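Local atomic coordinates of putative mandelate racemase (PDB entry 2OX4), a protein that belongs to the mandelate racemase/muconate lactonizing branch of the enolase superfamily, binds magnesium and probably acts as a lyase, possibly a dehydratase. Residues Glu124-Tyr129 with Ala327-Glu332; Ile237-Glu242 with Phe338-His343. One frame throughout, in Å; residues are numbered along the deposited sequence.

Contact 1: residues Glu124-Tyr129 with Ala327-Glu332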
loop_
_atom_site.group_PDB
_atom_site.type_symbol
_atom_site.label_atom_id
_atom_site.label_comp_id
_atom_site.label_asym_id
_atom_site.label_seq_id
_atom_site.Cartn_x
_atom_site.Cartn_y
_atom_site.Cartn_z
ATOM N N GLU C 124 18.880 -38.468 -0.214
ATOM C CA GLU C 124 19.930 -39.403 -0.625
ATOM C C GLU C 124 20.348 -39.228 -2.082
ATOM O O GLU C 124 21.469 -39.580 -2.455
ATOM C CB GLU C 124 19.500 -40.855 -0.357
ATOM C CG GLU C 124 19.492 -41.232 1.135
ATOM C CD GLU C 124 20.793 -40.860 1.867
ATOM O OE1 GLU C 124 21.887 -41.298 1.443
ATOM O OE2 GLU C 124 20.723 -40.126 2.877
ATOM N N ASP C 125 19.440 -38.703 -2.906
ATOM C CA ASP C 125 19.760 -38.379 -4.297
ATOM C C ASP C 125 18.859 -37.239 -4.788
ATOM O O ASP C 125 18.007 -36.758 -4.039
ATOM C CB ASP C 125 19.686 -39.626 -5.213
ATOM C CG ASP C 125 18.258 -40.120 -5.451
ATOM O OD1 ASP C 125 18.069 -40.966 -6.357
ATOM O OD2 ASP C 125 17.320 -39.690 -4.747
ATOM N N LEU C 126 19.049 -36.821 -6.039
ATOM C CA LEU C 126 18.358 -35.650 -6.583
ATOM C C LEU C 126 17.625 -36.024 -7.867
ATOM O O LEU C 126 18.224 -36.588 -8.781
ATOM C CB LEU C 126 19.373 -34.541 -6.900
ATOM C CG LEU C 126 20.373 -34.070 -5.834
ATOM C CD1 LEU C 126 21.372 -33.121 -6.479
ATOM C CD2 LEU C 126 19.692 -33.378 -4.681
ATOM N N ARG C 127 16.342 -35.682 -7.931
ATOM C CA ARG C 127 15.588 -35.727 -9.180
ATOM C C ARG C 127 16.209 -34.806 -10.227
ATOM O O ARG C 127 16.654 -33.707 -9.906
ATOM C CB ARG C 127 14.140 -35.327 -8.930
ATOM C CG ARG C 127 13.256 -35.506 -10.137
ATOM C CD ARG C 127 11.837 -35.021 -9.885
ATOM N NE ARG C 127 10.990 -35.322 -11.032
ATOM C CZ ARG C 127 9.840 -34.710 -11.313
ATOM N NH1 ARG C 127 9.369 -33.745 -10.524
ATOM N NH2 ARG C 127 9.159 -35.062 -12.396
ATOM N N VAL C 128 16.247 -35.266 -11.476
ATOM C CA VAL C 128 16.887 -34.522 -12.562
ATOM C C VAL C 128 15.925 -34.360 -13.737
ATOM O O VAL C 128 15.130 -35.257 -14.024
ATOM C CB VAL C 128 18.182 -35.235 -13.065
ATOM C CG1 VAL C 128 18.889 -34.385 -14.086
ATOM C CG2 VAL C 128 19.136 -35.544 -11.900
ATOM N N TYR C 129 15.989 -33.212 -14.413
ATOM C CA TYR C 129 15.341 -33.065 -15.711
ATOM C C TYR C 129 16.324 -32.916 -16.864
ATOM O O TYR C 129 17.426 -32.381 -16.698
ATOM C CB TYR C 129 14.274 -31.944 -15.709
ATOM C CG TYR C 129 14.742 -30.489 -15.665
ATOM C CD1 TYR C 129 15.156 -29.816 -16.822
ATOM C CD2 TYR C 129 14.688 -29.764 -14.475
ATOM C CE1 TYR C 129 15.561 -28.478 -16.778
ATOM C CE2 TYR C 129 15.070 -28.428 -14.430
ATOM C CZ TYR C 129 15.483 -27.786 -15.578
ATOM O OH TYR C 129 15.848 -26.463 -15.508
ATOM N N ALA C 327 29.779 -28.714 -8.438
ATOM C CA ALA C 327 29.533 -27.751 -7.362
ATOM C C ALA C 327 28.039 -27.676 -7.053
ATOM O O ALA C 327 27.646 -27.702 -5.887
ATOM C CB ALA C 327 30.082 -26.379 -7.729
ATOM N N SER C 328 27.211 -27.631 -8.101
ATOM C CA SER C 328 25.759 -27.490 -7.923
ATOM C C SER C 328 25.126 -28.634 -7.125
ATOM O O SER C 328 24.165 -28.430 -6.402
ATOM C CB SER C 328 25.054 -27.319 -9.270
ATOM O OG SER C 328 25.049 -28.534 -10.012
ATOM N N LEU C 329 25.672 -29.841 -7.258
ATOM C CA LEU C 329 25.121 -30.995 -6.557
ATOM C C LEU C 329 25.309 -30.868 -5.047
ATOM O O LEU C 329 24.442 -31.265 -4.267
ATOM C CB LEU C 329 25.782 -32.281 -7.085
ATOM C CG LEU C 329 25.593 -32.504 -8.590
ATOM C CD1 LEU C 329 26.474 -33.656 -9.072
ATOM C CD2 LEU C 329 24.130 -32.758 -8.928
ATOM N N HIS C 330 26.453 -30.321 -4.641
ATOM C CA HIS C 330 26.714 -30.059 -3.222
ATOM C C HIS C 330 25.744 -29.027 -2.660
ATOM O O HIS C 330 25.150 -29.250 -1.601
ATOM C CB HIS C 330 28.150 -29.601 -3.012
ATOM C CG HIS C 330 29.161 -30.674 -3.282
ATOM N ND1 HIS C 330 29.543 -31.593 -2.328
ATOM C CD2 HIS C 330 29.851 -30.986 -4.406
ATOM C CE1 HIS C 330 30.439 -32.417 -2.849
ATOM N NE2 HIS C 330 30.645 -32.069 -4.109
ATOM N N ALA C 331 25.578 -27.922 -3.381
ATOM C CA ALA C 331 24.685 -26.830 -2.950
ATOM C C ALA C 331 23.250 -27.349 -2.792
ATOM O O ALA C 331 22.594 -27.098 -1.787
ATOM C CB ALA C 331 24.737 -25.669 -3.959
ATOM N N GLU C 332 22.788 -28.110 -3.778
ATOM C CA GLU C 332 21.414 -28.593 -3.802
ATOM C C GLU C 332 21.102 -29.674 -2.782
ATOM O O GLU C 332 20.013 -29.684 -2.203
ATOM C CB GLU C 332 21.049 -29.088 -5.188
ATOM C CG GLU C 332 20.905 -27.960 -6.207
ATOM C CD GLU C 332 20.659 -28.485 -7.608
ATOM O OE1 GLU C 332 21.250 -29.525 -7.984
ATOM O OE2 GLU C 332 19.867 -27.861 -8.338
#
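L126 reaches from the start of strand 126-131 to helix 322-333 with a single methyl group, CD1, which makes both of the contacts between these segments. The apolar one is with L329: L126 CD1 meets L329 CD2 at 3.7 Å, two branched ends crossing at a slant. In L126 the CG lies beside the backbone N and opposite the carbonyl carbon (chi1 -52°), and the extended chi2 then carries CD1 out to the helix. L329 leaves its backbone neither toward the strand nor away from it, but its CD2 end comes nearer, and the same side chain also packs on H341 and Y367.

In the enolase-type (β/α)-barrel, strand 126-131 opens the barrel and strand 341-344 closes it beside it; helix 322-333 is the one that leads into this closing strand. L126 therefore packs behind the barrel seam, in the layer between sheet and outer helices.

The second contact is between apolar and polar groups. E332 OE1 lies 3.9 Å from L126 CD1; a methyl offers that oxygen no hydrogen bond, so the two meet by van der Waals contact alone. The buried carboxylate finds its polar partners elsewhere: OE1 is hydrogen-bonded to H341 ND1, and OE2 accepts from the backbone N of A316. With one bond to each oxygen, the carboxylate's rotation is fixed.

Contact 2: residues Ile237-Glu242 with Phe338-His343. With MG (magnesium ion), chain O.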
loop_
_atom_site.group_PDB
_atom_site.type_symbol
_atom_site.label_atom_id
_atom_site.label_comp_id
_atom_site.label_asym_id
_atom_site.label_seq_id
_atom_site.Cartn_x
_atom_site.Cartn_y
_atom_site.Cartn_z
ATOM N N ILE C 237 1.752 -27.791 -17.188
ATOM C CA ILE C 237 3.139 -27.340 -17.258
ATOM C C ILE C 237 3.691 -27.267 -15.838
ATOM O O ILE C 237 3.071 -26.681 -14.960
ATOM C CB ILE C 237 3.218 -25.958 -17.973
ATOM C CG1 ILE C 237 2.578 -26.046 -19.364
ATOM C CG2 ILE C 237 4.654 -25.424 -18.035
ATOM C CD1 ILE C 237 3.174 -27.132 -20.251
ATOM N N PHE C 238 4.853 -27.884 -15.617
ATOM C CA PHE C 238 5.414 -28.044 -14.281
ATOM C C PHE C 238 5.818 -26.665 -13.730
ATOM O O PHE C 238 5.404 -26.271 -12.642
ATOM C CB PHE C 238 6.648 -28.955 -14.367
ATOM C CG PHE C 238 7.098 -29.501 -13.049
ATOM C CD1 PHE C 238 6.247 -30.291 -12.274
ATOM C CD2 PHE C 238 8.375 -29.236 -12.581
ATOM C CE1 PHE C 238 6.665 -30.805 -11.058
ATOM C CE2 PHE C 238 8.810 -29.741 -11.347
ATOM C CZ PHE C 238 7.958 -30.525 -10.588
ATOM N N PHE C 239 6.622 -25.945 -14.501
ATOM C CA PHE C 239 6.818 -24.517 -14.294
ATOM C C PHE C 239 7.250 -23.827 -15.578
ATOM O O PHE C 239 7.521 -24.491 -16.579
ATOM C CB PHE C 239 7.705 -24.185 -13.064
ATOM C CG PHE C 239 9.098 -24.789 -13.066
ATOM C CD1 PHE C 239 10.115 -24.247 -13.857
ATOM C CD2 PHE C 239 9.415 -25.846 -12.218
ATOM C CE1 PHE C 239 11.416 -24.772 -13.827
ATOM C CE2 PHE C 239 10.715 -26.382 -12.190
ATOM C CZ PHE C 239 11.711 -25.840 -13.002
ATOM N N TYR C 240 7.302 -22.499 -15.534
ATOM C CA TYR C 240 7.341 -21.650 -16.722
ATOM C C TYR C 240 8.444 -20.646 -16.433
ATOM O O TYR C 240 8.315 -19.821 -15.510
ATOM C CB TYR C 240 5.974 -20.951 -16.824
ATOM C CG TYR C 240 5.645 -20.184 -18.099
ATOM C CD1 TYR C 240 6.227 -20.500 -19.328
ATOM C CD2 TYR C 240 4.688 -19.157 -18.062
ATOM C CE1 TYR C 240 5.881 -19.777 -20.498
ATOM C CE2 TYR C 240 4.342 -18.439 -19.203
ATOM C CZ TYR C 240 4.938 -18.754 -20.414
ATOM O OH TYR C 240 4.576 -18.043 -21.530
ATOM N N GLU C 241 9.536 -20.748 -17.188
ATOM C CA GLU C 241 10.835 -20.167 -16.804
ATOM C C GLU C 241 11.208 -18.940 -17.648
ATOM O O GLU C 241 11.070 -18.956 -18.882
ATOM C CB GLU C 241 11.954 -21.226 -16.894
ATOM C CG GLU C 241 13.361 -20.628 -16.872
ATOM C CD GLU C 241 14.482 -21.658 -16.912
ATOM O OE1 GLU C 241 14.203 -22.857 -16.706
ATOM O OE2 GLU C 241 15.653 -21.255 -17.132
ATOM N N GLU C 242 11.704 -17.897 -16.968
ATOM C CA GLU C 242 12.235 -16.684 -17.599
ATOM C C GLU C 242 11.298 -16.091 -18.650
ATOM O O GLU C 242 11.621 -16.027 -19.838
ATOM C CB GLU C 242 13.637 -16.911 -18.161
ATOM C CG GLU C 242 14.749 -16.897 -17.099
ATOM C CD GLU C 242 15.987 -16.154 -17.588
ATOM O OE1 GLU C 242 16.634 -16.655 -18.530
ATOM O OE2 GLU C 242 16.313 -15.076 -17.037
ATOM N N PHE C 338 14.759 -27.996 -1.991
ATOM C CA PHE C 338 15.195 -28.345 -3.342
ATOM C C PHE C 338 14.007 -28.824 -4.182
ATOM O O PHE C 338 13.187 -29.604 -3.701
ATOM C CB PHE C 338 16.268 -29.454 -3.245
ATOM C CG PHE C 338 16.583 -30.134 -4.558
ATOM C CD1 PHE C 338 17.368 -29.500 -5.514
ATOM C CD2 PHE C 338 16.126 -31.426 -4.810
ATOM C CE1 PHE C 338 17.683 -30.139 -6.721
ATOM C CE2 PHE C 338 16.427 -32.071 -6.009
ATOM C CZ PHE C 338 17.207 -31.427 -6.962
ATOM N N CYS C 339 13.926 -28.368 -5.437
ATOM C CA CYS C 339 12.860 -28.787 -6.358
ATOM C C CYS C 339 13.332 -29.946 -7.272
ATOM O O CYS C 339 12.806 -31.068 -7.213
ATOM C CB CYS C 339 12.409 -27.596 -7.224
ATOM S SG CYS C 339 11.172 -28.046 -8.455
ATOM N N ILE C 340 14.332 -29.662 -8.098
ATOM C CA ILE C 340 14.748 -30.565 -9.193
ATOM C C ILE C 340 16.094 -30.060 -9.723
ATOM O O ILE C 340 16.444 -28.887 -9.524
ATOM C CB ILE C 340 13.667 -30.645 -10.309
ATOM C CG1 ILE C 340 13.913 -31.847 -11.235
ATOM C CG2 ILE C 340 13.519 -29.305 -11.061
ATOM C CD1 ILE C 340 12.762 -32.123 -12.192
ATOM N N HIS C 341 16.873 -30.945 -10.338
ATOM C CA HIS C 341 18.187 -30.570 -10.875
ATOM C C HIS C 341 18.169 -30.492 -12.411
ATOM O O HIS C 341 17.639 -31.374 -13.087
ATOM C CB HIS C 341 19.269 -31.556 -10.404
ATOM C CG HIS C 341 20.629 -31.251 -10.957
ATOM N ND1 HIS C 341 21.536 -30.451 -10.298
ATOM C CD2 HIS C 341 21.220 -31.608 -12.124
ATOM C CE1 HIS C 341 22.631 -30.337 -11.027
ATOM N NE2 HIS C 341 22.466 -31.030 -12.141
ATOM N N GLU C 342 18.750 -29.426 -12.950
ATOM C CA GLU C 342 18.831 -29.223 -14.388
ATOM C C GLU C 342 20.054 -29.941 -14.939
ATOM O O GLU C 342 21.193 -29.655 -14.534
ATOM C CB GLU C 342 18.973 -27.737 -14.702
ATOM C CG GLU C 342 19.150 -27.479 -16.186
ATOM C CD GLU C 342 19.203 -26.005 -16.543
ATOM O OE1 GLU C 342 19.575 -25.165 -15.686
ATOM O OE2 GLU C 342 18.879 -25.694 -17.704
ATOM N N HIS C 343 19.832 -30.853 -15.881
ATOM C CA HIS C 343 20.969 -31.475 -16.556
ATOM C C HIS C 343 20.997 -31.075 -18.023
ATOM O O HIS C 343 20.146 -31.501 -18.810
ATOM C CB HIS C 343 20.975 -32.999 -16.376
ATOM C CG HIS C 343 22.224 -33.651 -16.883
ATOM N ND1 HIS C 343 23.482 -33.298 -16.435
ATOM C CD2 HIS C 343 22.413 -34.620 -17.813
ATOM C CE1 HIS C 343 24.391 -34.028 -17.062
ATOM N NE2 HIS C 343 23.770 -34.825 -17.913
HETATM MG MG MG O . 17.117 -20.816 -18.556
HETATM O O HOH W 1 17.560 -23.109 -15.249
HETATM O O HOH W 2 16.261 -18.959 -19.401
HETATM O O HOH W 3 18.226 -22.560 -18.212
HETATM O O HOH W 4 18.857 -20.497 -20.123
#
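C339 points its sulfur at two neighbouring phenylalanines, and this is the tight part of the contact. SG sits 4.1 Å from F238 CE2 and equally 4.1 Å from F239 CE2, meeting both rings obliquely: the line from SG to the F238 centroid is 69° off that ring's normal, and F239 is approached in much the same way. The two rings reach this one sulfur because F238 has CG anti to its backbone N (chi1 -164°), whereas F239 has it between N and the carbonyl carbon (chi1 58°). I340 completes the patch, its CG2 lying 4.2 Å from F239 CE2 at the ring edge, near the ring plane. P186 of a second subunit packs on F238.

Strands 237-241 and 341-344 are not neighbours in the sheet; they face each other across the β/α-barrel, with the apolar cluster at its N-terminal end and the magnesium at the C-terminal ends of the strands.

Farther along both segments the packing gives way to water. E241 and E342 do not touch: their OE2 atoms are 5.5 Å apart, and water 1 spans the gap, donating to E342 OE1 at 2.9 Å and, over a longer 3.3 Å, to E241 OE2. That same E241 OE2 binds magnesium at 2.1 Å, with E215, E267 and three waters as the other ligands. Of these waters, one donates to E242 OE1 and another to E342 OE2, while K166 forms salt bridges to both E241 and E342.

Overall arrangement
Contacts 1 and 2 have centres 13 Å apart and meet at the seam of the barrel, where strands 126-131 and 341-344 run side by side: Y129 N is hydrogen-bonded to H341 O at 2.8 Å, and V128 CG1 packs on H343 CB at 3.4 Å. Along the chain their segments alternate. Contact 1 lies outside the sheet, toward the helices, and contact 2 spans the barrel's interior. E241 of contact 2 binds the magnesium directly, whereas the side chain of E332 in contact 1 stays about 13 Å from the ion and about 11 Å from the side chain of E241, so it takes no direct part in binding the metal.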